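Local coordinates for F420-dependent methylenetetrahydromethanopterin dehydrogenase (Methanopyrus kandleri, PDB 1QV9), which catalyses the reversible, coenzyme F420-dependent interconversion of methenyl- and methylene-tetrahydromethanopterin on the methanogenic route from carbon dioxide, at residues A[9-14]-A[70-74]; A[94-100]-A[114-120]. One frame throughout, in Å; residues are numbered along the deposited sequence.

Interaction 1. Residues A[9-14]-A[70-74]; sequences IKCGNL and YGGPN
Two waters bridge Cys11 and Gly12 to Tyr70, Gly71 and Pro73 where a pair of parallel strands comes to an end. One water lies 2.8 Å from Tyr70 OH and donates to Cys11 O and to Pro73 O, so a single molecule links the phenol to both departing loops. The other donates to Gly12 O and Gly71 O. Before this point the strands are paired directly: Gly71 N gives a nearly straight bond of 2.9 Å to Ile9 O. The next bond, from Cys11 N to Gly71 O, is already weak at 3.4 Å, a sign that the chains are parting.

On the face that carries Ile9 and Tyr70, the phenol ring leans across toward the other strand. With CG anti to the backbone N (chi1 171°), its CD2 side reaches Ile9 CG2 at 3.8 Å, the two side chains crossing at about a right angle. Further out, Cys11 SG makes an oblique sulfur-aromatic contact, 5.2 Å from the Tyr70 ring centroid. Helices 46-63 and 78-88 both pack on the tyrosine.

Beyond the strands, the loops close up at two glycines: Gly72 CA comes to 3.4 Å from Cys11 O in a CA-H...O contact, and Pro73 CD packs against Gly12 C. Leu14 and Pro73 slide past each other in opposite directions, Leu14 CD1 lying 3.7 Å from Pro73 CG, while Leu14 CD2 abuts Gly72 O. Leu14 is also the N-cap residue of helix 15-19. Adjacent parallel strands that run out into glycine-containing loops at their C-terminal ends, one loop leading straight into a helix, are characteristic of an open alpha/beta fold.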
# COMPACT_ATOMS: atom_id res chain seq x y z
N ILE A 9 -19.78 22.76 25.40
CA ILE A 9 -18.63 23.55 25.89
C ILE A 9 -17.38 22.76 25.54
O ILE A 9 -17.29 21.58 25.87
CB ILE A 9 -18.71 23.75 27.41
CG1 ILE A 9 -20.07 24.32 27.80
CG2 ILE A 9 -17.57 24.64 27.89
CD1 ILE A 9 -20.32 24.28 29.34
N LYS A 10 -16.40 23.42 24.90
CA LYS A 10 -15.19 22.73 24.47
C LYS A 10 -13.95 23.42 25.03
O LYS A 10 -13.66 24.58 24.69
CB LYS A 10 -15.08 22.72 22.91
CG LYS A 10 -16.27 22.06 22.21
CD LYS A 10 -16.08 21.93 20.70
CE LYS A 10 -17.34 21.32 20.07
NZ LYS A 10 -17.12 20.87 18.67
N CYS A 11 -13.24 22.70 25.91
CA CYS A 11 -12.00 23.20 26.52
C CYS A 11 -10.95 22.12 26.38
O CYS A 11 -11.15 20.98 26.86
CB CYS A 11 -12.22 23.54 27.99
SG CYS A 11 -13.44 24.85 28.29
N GLY A 12 -9.82 22.43 25.75
CA GLY A 12 -8.82 21.41 25.51
C GLY A 12 -9.29 20.68 24.25
O GLY A 12 -10.32 21.06 23.70
N ASN A 13 -8.56 19.69 23.78
CA ASN A 13 -9.08 19.01 22.59
C ASN A 13 -8.99 17.50 22.67
O ASN A 13 -7.98 16.93 23.08
CB ASN A 13 -8.34 19.47 21.33
CG ASN A 13 -9.00 18.96 20.05
OD1 ASN A 13 -10.21 19.17 19.80
ND2 ASN A 13 -8.21 18.25 19.23
N LEU A 14 -10.08 16.88 22.27
CA LEU A 14 -10.21 15.45 22.21
C LEU A 14 -10.85 15.22 20.84
O LEU A 14 -11.58 16.09 20.34
CB LEU A 14 -11.19 14.98 23.32
CG LEU A 14 -10.88 13.84 24.28
CD1 LEU A 14 -9.45 13.90 24.77
CD2 LEU A 14 -11.89 13.90 25.42
N TYR A 70 -20.19 19.08 28.21
CA TYR A 70 -18.83 19.62 28.35
C TYR A 70 -17.92 18.53 27.81
O TYR A 70 -18.01 17.38 28.24
CB TYR A 70 -18.49 19.89 29.81
CG TYR A 70 -17.03 20.24 30.02
CD1 TYR A 70 -16.06 19.24 30.21
CD2 TYR A 70 -16.61 21.57 29.93
CE1 TYR A 70 -14.69 19.56 30.30
CE2 TYR A 70 -15.24 21.89 30.03
CZ TYR A 70 -14.30 20.90 30.22
OH TYR A 70 -12.96 21.23 30.38
N GLY A 71 -17.06 18.87 26.86
CA GLY A 71 -16.16 17.88 26.28
C GLY A 71 -14.71 18.37 26.29
O GLY A 71 -14.44 19.55 26.00
N GLY A 72 -13.78 17.48 26.63
CA GLY A 72 -12.38 17.83 26.62
C GLY A 72 -11.62 16.76 27.37
O GLY A 72 -12.24 15.88 27.99
N PRO A 73 -10.28 16.80 27.31
CA PRO A 73 -9.49 15.79 28.00
C PRO A 73 -9.64 15.79 29.52
O PRO A 73 -9.98 16.81 30.15
CB PRO A 73 -8.05 16.14 27.61
CG PRO A 73 -8.19 16.96 26.35
CD PRO A 73 -9.42 17.75 26.59
N ASN A 74 -9.38 14.60 30.06
CA ASN A 74 -9.31 14.34 31.50
C ASN A 74 -10.27 15.00 32.49
O ASN A 74 -9.95 15.98 33.12
CB ASN A 74 -7.88 14.60 31.96
CG ASN A 74 -7.59 13.98 33.31
OD1 ASN A 74 -8.47 13.41 33.96
ND2 ASN A 74 -6.34 14.08 33.73
O HOH W 1 -11.12 19.41 29.26
O HOH W 2 -12.81 19.97 23.67

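Interaction 2. Residues A[94-100]-A[114-120]; sequences AVIIGDA and LGYILVK
Ile97 and Ile117 form the tight part of this parallel strand pair, lying side by side and pointing the same way. Ile97 CD1 presses to 3.4 Å from Ile117 CB, closer than usual carbon packing, and its chi2 of -27° lies well off the staggered -60°, consistent with some strain in the tight packing. Around them the backbone ladder is regular. Five hydrogen bonds run from Ala94 O to Val119 N; in the middle, Ile96 O accepts from Ile117 N and Ile117 O from Gly98 N. Gly115 sits where the strands come close, with Val95 CG1 4.0 Å from Gly115 C; farther along, Leu118 CD2 packs 3.8 Å from Gly98 CA.

The packing is looser at the C-terminal end. There the direct ladder has stopped, and a water spans the opening instead, accepting from Ala100 N and donating to Lys120 O. Here Ala100 CB only grazes the aliphatic chain of Lys120, 4.1 Å from its CE, both residues being partly exposed.

The strands belong to a beta-alpha-beta crossover through helix 106-111, which covers the face of Ile96 and Tyr116 and supplies Glu110 as hydrogen-bond partner for the tyrosine hydroxyl. Helix 153-169 packs on the face of Val95, Ile97 and Ile117; strands 67-71 and 180-183 flank the pair within the sheet.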
# COMPACT_ATOMS: atom_id res chain seq x y z
N ALA A 94 -26.65 17.61 32.41
CA ALA A 94 -25.35 17.74 31.74
C ALA A 94 -24.64 16.40 31.54
O ALA A 94 -24.80 15.46 32.34
CB ALA A 94 -24.46 18.68 32.56
N VAL A 95 -23.80 16.36 30.51
CA VAL A 95 -23.04 15.18 30.14
C VAL A 95 -21.60 15.59 29.94
O VAL A 95 -21.33 16.64 29.34
CB VAL A 95 -23.55 14.59 28.79
CG1 VAL A 95 -22.69 13.35 28.37
CG2 VAL A 95 -25.03 14.20 28.92
N ILE A 96 -20.68 14.78 30.45
CA ILE A 96 -19.26 15.02 30.31
C ILE A 96 -18.69 14.06 29.27
O ILE A 96 -18.86 12.84 29.39
CB ILE A 96 -18.51 14.74 31.67
CG1 ILE A 96 -19.10 15.61 32.80
CG2 ILE A 96 -17.03 15.03 31.55
CD1 ILE A 96 -19.08 17.09 32.54
N ILE A 97 -18.01 14.59 28.25
CA ILE A 97 -17.35 13.75 27.25
C ILE A 97 -15.89 13.82 27.61
O ILE A 97 -15.35 14.92 27.74
CB ILE A 97 -17.58 14.30 25.80
CG1 ILE A 97 -19.04 14.11 25.34
CG2 ILE A 97 -16.55 13.69 24.85
CD1 ILE A 97 -19.80 12.97 25.93
N GLY A 98 -15.26 12.66 27.81
CA GLY A 98 -13.86 12.60 28.18
C GLY A 98 -13.14 11.38 27.65
O GLY A 98 -13.68 10.66 26.83
N ASP A 99 -11.93 11.17 28.15
CA ASP A 99 -11.05 10.06 27.78
C ASP A 99 -10.86 9.11 28.96
O ASP A 99 -11.54 9.25 29.99
CB ASP A 99 -9.70 10.58 27.21
CG ASP A 99 -9.01 11.61 28.09
OD1 ASP A 99 -7.85 11.96 27.78
OD2 ASP A 99 -9.61 12.06 29.07
N ALA A 100 -9.95 8.16 28.82
CA ALA A 100 -9.77 7.14 29.88
C ALA A 100 -9.47 7.68 31.28
O ALA A 100 -9.93 7.11 32.27
CB ALA A 100 -8.72 6.13 29.47
N LEU A 114 -24.27 13.76 36.98
CA LEU A 114 -23.84 14.01 35.61
C LEU A 114 -23.75 12.75 34.77
O LEU A 114 -23.40 11.70 35.28
CB LEU A 114 -22.44 14.65 35.63
CG LEU A 114 -22.30 16.01 36.31
CD1 LEU A 114 -20.80 16.32 36.49
CD2 LEU A 114 -23.02 17.09 35.50
N GLY A 115 -24.11 12.86 33.48
CA GLY A 115 -23.92 11.75 32.58
C GLY A 115 -22.48 11.82 32.06
O GLY A 115 -21.75 12.83 32.27
N TYR A 116 -22.03 10.75 31.42
CA TYR A 116 -20.67 10.76 30.85
C TYR A 116 -20.50 9.79 29.71
O TYR A 116 -21.20 8.79 29.63
CB TYR A 116 -19.57 10.45 31.90
CG TYR A 116 -19.75 9.17 32.71
CD1 TYR A 116 -20.36 9.22 33.96
CD2 TYR A 116 -19.37 7.93 32.21
CE1 TYR A 116 -20.59 8.05 34.69
CE2 TYR A 116 -19.61 6.75 32.94
CZ TYR A 116 -20.22 6.84 34.18
OH TYR A 116 -20.45 5.69 34.91
N ILE A 117 -19.59 10.12 28.80
CA ILE A 117 -19.24 9.20 27.73
C ILE A 117 -17.72 9.31 27.75
O ILE A 117 -17.16 10.37 27.43
CB ILE A 117 -19.76 9.60 26.34
CG1 ILE A 117 -21.29 9.65 26.39
CG2 ILE A 117 -19.30 8.55 25.30
CD1 ILE A 117 -21.98 10.11 25.07
N LEU A 118 -17.07 8.24 28.19
CA LEU A 118 -15.61 8.22 28.27
C LEU A 118 -15.10 7.36 27.12
O LEU A 118 -15.42 6.19 27.03
CB LEU A 118 -15.16 7.65 29.61
CG LEU A 118 -15.66 8.50 30.79
CD1 LEU A 118 -15.15 7.90 32.09
CD2 LEU A 118 -15.13 9.96 30.66
N VAL A 119 -14.30 7.95 26.23
CA VAL A 119 -13.81 7.25 25.06
C VAL A 119 -12.35 6.87 25.28
O VAL A 119 -11.44 7.72 25.13
CB VAL A 119 -13.99 8.16 23.81
CG1 VAL A 119 -13.59 7.43 22.54
CG2 VAL A 119 -15.46 8.57 23.73
N LYS A 120 -12.11 5.61 25.62
CA LYS A 120 -10.73 5.20 25.91
C LYS A 120 -9.77 5.32 24.72
O LYS A 120 -8.62 5.67 24.87
CB LYS A 120 -10.70 3.78 26.54
CG LYS A 120 -11.56 3.72 27.79
CD LYS A 120 -11.46 2.38 28.55
CE LYS A 120 -10.19 2.35 29.38
NZ LYS A 120 -10.09 1.09 30.18
O HOH W 3 -7.94 7.64 26.75

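From the N terminus, interaction 1 comes first along the chain: it closes the long excursion through strand 33-39 and helix 46-63 by bringing 70-74 alongside 9-14. The chain then passes through helix 78-88, and interaction 2 closes a much shorter loop between 94-100 and 114-120. The two are therefore in series, neither nested nor crossed, with centres about 10 Å apart. Sheet order makes them neighbours: strand 67-71 pairs with strand 94-99, Ile97 N lying 2.8 Å from Tyr70 O, a probable hydrogen bond. Asn74 N likewise probably bonds to Asp99 OD2, and Leu14 packs on Gly98. Together they unite four strands that lie side by side in the parallel sheet.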